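Sodium/calcium exchanger membrane region domain-containing protein (Archaeoglobus fulgidus, PDB 4KPP) probably moves calcium ions across the membrane in exchange for protons, as a member of the sodium/calcium exchanger family. Local coordinates at residues L140-A152 with D165-L179. Residues are numbered along the deposited sequence; the frame is centred on the assembly and turned at random.
Sequences LEIFFLFLATLYA and DALVFVSLYAIYIYL. With OLB ((2S)-2,3-dihydroxypropyl (9Z)-octadec-9-enoate), chain E.
Phe144 packs as a knob into a hole on helix 163-182, formed by Leu172, Ile175, Tyr176 and Leu179. CB of Tyr176 sits over the centre of one ring face in a CH-pi contact, 3.8 Å from the centroid, while Phe143 of its own helix lies toward the rim of the other. Ile175 CG2 meets the ring edge at CZ, 3.5 Å away, and Leu179 CD1 reaches the edge at CE2. The Tyr176 ring then turns its own edge toward the Phe144 face, an offset edge-to-face pair with planes at 63°.

A second aromatic cluster forms around Tyr151. Its CG is anti to the backbone N (chi1 -165°), which carries the ring across to helix 163-182. There Val168 CG1 lies over the ring centre, 3.9 Å from the centroid, and the ring points its CD2 edge at the face of Phe169, the two planes perpendicular. Between the two clusters Leu172 fills the middle, CD1 against Ala148 CA and CD2 against Phe144 CD1.

Two tyrosine hydroxyls make the polar links. Tyr151 OH donates to the anti lone pair of Asp165 OD1 (2.6 Å); the other carboxylate oxygen of Asp165, OD2, is salt-bridged to Lys158. Tyr176 OH hydrogen-bonds Glu141 OE1, though the modelled 2.4 Å is too short for the length to be trusted, and a hydrogen bond also joins Tyr176 OH to Ser280 OG of helix 271-285. Beside Tyr151, the bound monoolein brings C3 to within 3.7 Å of CD1.

With axes 10.7 Å apart and 177° between their directions, these predicted transmembrane segments form an antiparallel helical hairpin within the first sodium/calcium exchanger family region.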
loop_
_atom_site.group_PDB
_atom_site.type_symbol
_atom_site.label_atom_id
_atom_site.label_comp_id
_atom_site.label_asym_id
_atom_site.label_seq_id
_atom_site.Cartn_x
_atom_site.Cartn_y
_atom_site.Cartn_z
ATOM N N LEU A 140 17.242 3.860 -3.696
ATOM C CA LEU A 140 16.349 4.888 -4.208
ATOM C C LEU A 140 15.174 5.063 -3.247
ATOM O O LEU A 140 14.971 6.145 -2.693
ATOM C CB LEU A 140 15.837 4.498 -5.601
ATOM C CG LEU A 140 15.401 5.569 -6.613
ATOM C CD1 LEU A 140 14.400 4.982 -7.601
ATOM C CD2 LEU A 140 14.839 6.828 -5.967
ATOM N N GLU A 141 14.403 3.995 -3.056
ATOM C CA GLU A 141 13.223 4.059 -2.200
ATOM C C GLU A 141 13.581 4.404 -0.758
ATOM O O GLU A 141 12.808 5.061 -0.071
ATOM C CB GLU A 141 12.404 2.760 -2.256
ATOM C CG GLU A 141 13.069 1.608 -2.980
ATOM C CD GLU A 141 12.901 1.678 -4.488
ATOM O OE1 GLU A 141 11.755 1.843 -4.957
ATOM O OE2 GLU A 141 13.919 1.567 -5.202
ATOM N N ILE A 142 14.756 3.966 -0.313
ATOM C CA ILE A 142 15.245 4.285 1.029
ATOM C C ILE A 142 15.357 5.795 1.232
ATOM O O ILE A 142 14.935 6.331 2.258
ATOM C CB ILE A 142 16.619 3.632 1.296
ATOM C CG1 ILE A 142 16.481 2.111 1.371
ATOM C CG2 ILE A 142 17.234 4.170 2.582
ATOM C CD1 ILE A 142 17.785 1.391 1.653
ATOM N N PHE A 143 15.923 6.471 0.238
ATOM C CA PHE A 143 16.093 7.919 0.273
ATOM C C PHE A 143 14.759 8.645 0.416
ATOM O O PHE A 143 14.609 9.530 1.261
ATOM C CB PHE A 143 16.808 8.385 -0.996
ATOM C CG PHE A 143 16.966 9.875 -1.097
ATOM C CD1 PHE A 143 18.022 10.515 -0.471
ATOM C CD2 PHE A 143 16.068 10.632 -1.831
ATOM C CE1 PHE A 143 18.173 11.888 -0.566
ATOM C CE2 PHE A 143 16.212 11.999 -1.931
ATOM C CZ PHE A 143 17.265 12.631 -1.297
ATOM N N PHE A 144 13.791 8.269 -0.413
ATOM C CA PHE A 144 12.490 8.924 -0.393
ATOM C C PHE A 144 11.673 8.555 0.832
ATOM O O PHE A 144 10.867 9.349 1.308
ATOM C CB PHE A 144 11.714 8.640 -1.677
ATOM C CG PHE A 144 12.117 9.520 -2.816
ATOM C CD1 PHE A 144 11.633 10.815 -2.906
ATOM C CD2 PHE A 144 12.998 9.068 -3.785
ATOM C CE1 PHE A 144 12.009 11.639 -3.946
ATOM C CE2 PHE A 144 13.375 9.887 -4.827
ATOM C CZ PHE A 144 12.881 11.173 -4.906
ATOM N N LEU A 145 11.893 7.348 1.340
ATOM C CA LEU A 145 11.253 6.910 2.572
ATOM C C LEU A 145 11.750 7.759 3.733
ATOM O O LEU A 145 10.984 8.141 4.613
ATOM C CB LEU A 145 11.561 5.437 2.828
ATOM C CG LEU A 145 10.377 4.476 2.928
ATOM C CD1 LEU A 145 9.213 4.959 2.080
ATOM C CD2 LEU A 145 10.813 3.083 2.495
ATOM N N PHE A 146 13.042 8.064 3.719
ATOM C CA PHE A 146 13.646 8.875 4.766
ATOM C C PHE A 146 13.118 10.308 4.734
ATOM O O PHE A 146 12.802 10.877 5.773
ATOM C CB PHE A 146 15.167 8.857 4.635
ATOM C CG PHE A 146 15.888 9.399 5.835
ATOM C CD1 PHE A 146 15.697 8.836 7.086
ATOM C CD2 PHE A 146 16.775 10.459 5.709
ATOM C CE1 PHE A 146 16.363 9.327 8.194
ATOM C CE2 PHE A 146 17.448 10.955 6.814
ATOM C CZ PHE A 146 17.241 10.388 8.058
ATOM N N LEU A 147 13.012 10.885 3.540
ATOM C CA LEU A 147 12.518 12.253 3.396
ATOM C C LEU A 147 11.042 12.384 3.762
ATOM O O LEU A 147 10.634 13.362 4.393
ATOM C CB LEU A 147 12.742 12.770 1.973
ATOM C CG LEU A 147 14.184 13.031 1.539
ATOM C CD1 LEU A 147 14.203 13.866 0.268
ATOM C CD2 LEU A 147 14.985 13.701 2.649
ATOM N N ALA A 148 10.246 11.402 3.349
ATOM C CA ALA A 148 8.821 11.389 3.654
ATOM C C ALA A 148 8.597 11.257 5.156
ATOM O O ALA A 148 7.711 11.900 5.721
ATOM C CB ALA A 148 8.128 10.255 2.911
ATOM N N THR A 149 9.408 10.421 5.795
ATOM C CA THR A 149 9.284 10.178 7.226
ATOM C C THR A 149 9.676 11.406 8.044
ATOM O O THR A 149 8.983 11.772 8.991
ATOM C CB THR A 149 10.123 8.967 7.660
ATOM O OG1 THR A 149 9.644 7.798 6.984
ATOM C CG2 THR A 149 10.024 8.753 9.156
ATOM N N LEU A 150 10.782 12.041 7.668
ATOM C CA LEU A 150 11.219 13.268 8.323
ATOM C C LEU A 150 10.167 14.357 8.186
ATOM O O LEU A 150 9.935 15.130 9.116
ATOM C CB LEU A 150 12.548 13.754 7.743
ATOM C CG LEU A 150 13.773 12.884 8.030
ATOM C CD1 LEU A 150 15.034 13.554 7.510
ATOM C CD2 LEU A 150 13.883 12.590 9.519
ATOM N N TYR A 151 9.522 14.412 7.026
ATOM C CA TYR A 151 8.473 15.396 6.813
ATOM C C TYR A 151 7.212 15.045 7.596
ATOM O O TYR A 151 6.521 15.929 8.095
ATOM C CB TYR A 151 8.145 15.548 5.328
ATOM C CG TYR A 151 7.332 16.787 5.041
ATOM C CD1 TYR A 151 7.955 18.005 4.802
ATOM C CD2 TYR A 151 5.943 16.745 5.030
ATOM C CE1 TYR A 151 7.215 19.149 4.549
ATOM C CE2 TYR A 151 5.196 17.882 4.779
ATOM C CZ TYR A 151 5.836 19.079 4.539
ATOM O OH TYR A 151 5.096 20.211 4.285
ATOM N N ALA A 152 6.922 13.752 7.704
ATOM C CA ALA A 152 5.726 13.289 8.404
ATOM C C ALA A 152 5.803 13.553 9.907
ATOM O O ALA A 152 4.776 13.639 10.579
ATOM C CB ALA A 152 5.478 11.816 8.127
ATOM N N ASP A 165 1.250 20.502 2.570
ATOM C CA ASP A 165 1.774 19.195 2.956
ATOM C C ASP A 165 1.491 18.179 1.862
ATOM O O ASP A 165 2.374 17.421 1.463
ATOM C CB ASP A 165 1.138 18.711 4.260
ATOM C CG ASP A 165 1.625 19.478 5.467
ATOM O OD1 ASP A 165 2.753 20.014 5.423
ATOM O OD2 ASP A 165 0.880 19.536 6.468
ATOM N N ALA A 166 0.252 18.174 1.385
ATOM C CA ALA A 166 -0.162 17.269 0.325
ATOM C C ALA A 166 0.668 17.514 -0.927
ATOM O O ALA A 166 1.076 16.572 -1.604
ATOM C CB ALA A 166 -1.643 17.440 0.031
ATOM N N LEU A 167 0.926 18.787 -1.217
ATOM C CA LEU A 167 1.750 19.175 -2.356
ATOM C C LEU A 167 3.154 18.588 -2.231
ATOM O O LEU A 167 3.725 18.107 -3.210
ATOM C CB LEU A 167 1.827 20.701 -2.459
ATOM C CG LEU A 167 1.762 21.336 -3.853
ATOM C CD1 LEU A 167 1.853 22.853 -3.749
ATOM C CD2 LEU A 167 2.850 20.799 -4.769
ATOM N N VAL A 168 3.705 18.627 -1.020
ATOM C CA VAL A 168 5.029 18.074 -0.758
ATOM C C VAL A 168 5.053 16.562 -0.966
ATOM O O VAL A 168 5.888 16.044 -1.710
ATOM C CB VAL A 168 5.508 18.402 0.672
ATOM C CG1 VAL A 168 6.847 17.736 0.951
ATOM C CG2 VAL A 168 5.609 19.904 0.862
ATOM N N PHE A 169 4.128 15.863 -0.311
ATOM C CA PHE A 169 4.031 14.408 -0.418
ATOM C C PHE A 169 3.835 13.936 -1.855
ATOM O O PHE A 169 4.449 12.962 -2.284
ATOM C CB PHE A 169 2.907 13.872 0.469
ATOM C CG PHE A 169 3.240 13.870 1.930
ATOM C CD1 PHE A 169 4.278 13.088 2.414
ATOM C CD2 PHE A 169 2.514 14.641 2.827
ATOM C CE1 PHE A 169 4.590 13.079 3.764
ATOM C CE2 PHE A 169 2.821 14.637 4.174
ATOM C CZ PHE A 169 3.860 13.855 4.644
ATOM N N VAL A 170 2.981 14.631 -2.597
ATOM C CA VAL A 170 2.761 14.303 -4.000
ATOM C C VAL A 170 4.014 14.607 -4.826
ATOM O O VAL A 170 4.365 13.854 -5.735
ATOM C CB VAL A 170 1.529 15.048 -4.574
ATOM C CG1 VAL A 170 1.459 14.903 -6.090
ATOM C CG2 VAL A 170 0.251 14.531 -3.934
ATOM N N SER A 171 4.693 15.703 -4.493
ATOM C CA SER A 171 5.933 16.070 -5.173
ATOM C C SER A 171 7.011 15.012 -4.974
ATOM O O SER A 171 7.699 14.628 -5.921
ATOM C CB SER A 171 6.444 17.429 -4.684
ATOM O OG SER A 171 5.550 18.469 -5.041
ATOM N N LEU A 172 7.155 14.549 -3.736
ATOM C CA LEU A 172 8.128 13.511 -3.420
ATOM C C LEU A 172 7.888 12.267 -4.262
ATOM O O LEU A 172 8.824 11.703 -4.830
ATOM C CB LEU A 172 8.087 13.158 -1.931
ATOM C CG LEU A 172 8.747 14.152 -0.971
ATOM C CD1 LEU A 172 8.480 13.762 0.474
ATOM C CD2 LEU A 172 10.243 14.243 -1.235
ATOM N N TYR A 173 6.630 11.847 -4.355
ATOM C CA TYR A 173 6.305 10.654 -5.125
ATOM C C TYR A 173 6.512 10.870 -6.621
ATOM O O TYR A 173 7.022 9.989 -7.310
ATOM C CB TYR A 173 4.880 10.171 -4.849
ATOM C CG TYR A 173 4.593 8.847 -5.515
ATOM C CD1 TYR A 173 5.255 7.697 -5.113
ATOM C CD2 TYR A 173 3.680 8.749 -6.560
ATOM C CE1 TYR A 173 5.016 6.484 -5.723
ATOM C CE2 TYR A 173 3.427 7.533 -7.174
ATOM C CZ TYR A 173 4.100 6.405 -6.750
ATOM O OH TYR A 173 3.860 5.192 -7.350
ATOM N N ALA A 174 6.118 12.041 -7.115
ATOM C CA ALA A 174 6.298 12.382 -8.527
ATOM C C ALA A 174 7.771 12.334 -8.932
ATOM O O ALA A 174 8.118 11.784 -9.979
ATOM C CB ALA A 174 5.709 13.752 -8.822
ATOM N N ILE A 175 8.628 12.914 -8.096
ATOM C CA ILE A 175 10.071 12.882 -8.315
ATOM C C ILE A 175 10.590 11.448 -8.233
ATOM O O ILE A 175 11.432 11.030 -9.031
ATOM C CB ILE A 175 10.813 13.758 -7.283
ATOM C CG1 ILE A 175 10.449 15.231 -7.475
ATOM C CG2 ILE A 175 12.319 13.570 -7.389
ATOM C CD1 ILE A 175 11.147 16.162 -6.505
ATOM N N TYR A 176 10.075 10.698 -7.262
ATOM C CA TYR A 176 10.436 9.294 -7.100
ATOM C C TYR A 176 10.089 8.473 -8.338
ATOM O O TYR A 176 10.900 7.681 -8.813
ATOM C CB TYR A 176 9.753 8.705 -5.868
ATOM C CG TYR A 176 9.769 7.196 -5.824
ATOM C CD1 TYR A 176 10.959 6.499 -5.660
ATOM C CD2 TYR A 176 8.592 6.468 -5.938
ATOM C CE1 TYR A 176 10.978 5.117 -5.619
ATOM C CE2 TYR A 176 8.600 5.087 -5.897
ATOM C CZ TYR A 176 9.796 4.417 -5.737
ATOM O OH TYR A 176 9.812 3.041 -5.693
ATOM N N ILE A 177 8.880 8.665 -8.850
ATOM C CA ILE A 177 8.448 7.994 -10.068
ATOM C C ILE A 177 9.351 8.355 -11.241
ATOM O O ILE A 177 9.813 7.479 -11.973
ATOM C CB ILE A 177 6.989 8.347 -10.411
ATOM C CG1 ILE A 177 6.040 7.615 -9.464
ATOM C CG2 ILE A 177 6.668 7.986 -11.853
ATOM C CD1 ILE A 177 6.236 6.112 -9.461
ATOM N N TYR A 178 9.604 9.651 -11.404
ATOM C CA TYR A 178 10.462 10.153 -12.473
ATOM C C TYR A 178 11.853 9.521 -12.446
ATOM O O TYR A 178 12.403 9.166 -13.488
ATOM C CB TYR A 178 10.572 11.678 -12.392
ATOM C CG TYR A 178 11.627 12.267 -13.299
ATOM C CD1 TYR A 178 11.423 12.357 -14.671
ATOM C CD2 TYR A 178 12.828 12.739 -12.782
ATOM C CE1 TYR A 178 12.388 12.897 -15.503
ATOM C CE2 TYR A 178 13.797 13.281 -13.606
ATOM C CZ TYR A 178 13.572 13.358 -14.964
ATOM O OH TYR A 178 14.539 13.898 -15.785
ATOM N N LEU A 179 12.416 9.380 -11.250
ATOM C CA LEU A 179 13.739 8.788 -11.091
ATOM C C LEU A 179 13.697 7.272 -11.248
ATOM O O LEU A 179 14.710 6.644 -11.561
ATOM C CB LEU A 179 14.334 9.151 -9.730
ATOM C CG LEU A 179 14.721 10.614 -9.517
ATOM C CD1 LEU A 179 15.362 10.790 -8.151
ATOM C CD2 LEU A 179 15.653 11.096 -10.620
HETATM C C1 OLB E . 8.639 22.383 6.591
HETATM C C2 OLB E . 9.602 21.626 7.442
HETATM C C3 OLB E . 10.082 20.426 6.698
HETATM C C4 OLB E . 11.457 20.067 7.153
HETATM C C5 OLB E . 11.436 18.732 7.817
HETATM O O19 OLB E . 9.011 22.863 5.531
HETATM O O20 OLB E . 7.337 22.555 6.992
HETATM C C21 OLB E . 6.492 23.314 6.213
HETATM C C22 OLB E . 5.083 22.971 6.555
HETATM O O23 OLB E . 5.065 22.324 7.771
HETATM C C24 OLB E . 4.275 24.221 6.631
HETATM C C6 OLB E . 11.473 17.660 6.782
HETATM C C7 OLB E . 12.771 17.712 6.048
HETATM C C8 OLB E . 12.980 16.426 5.320
HETATM C C9 OLB E . 11.939 16.276 4.263
HETATM C C10 OLB E . 12.161 16.885 2.921
HETATM C C11 OLB E . 11.013 17.460 2.161
HETATM C C12 OLB E . 11.549 18.264 1.024
HETATM C C13 OLB E . 10.541 19.273 0.588
HETATM C C14 OLB E . 10.397 20.338 1.620
HETATM C C15 OLB E . 9.390 21.329 1.140
HETATM C C16 OLB E . 9.085 22.325 2.209
HETATM C C17 OLB E . 10.307 23.120 2.527
HETATM C C18 OLB E . 9.999 24.580 2.493
#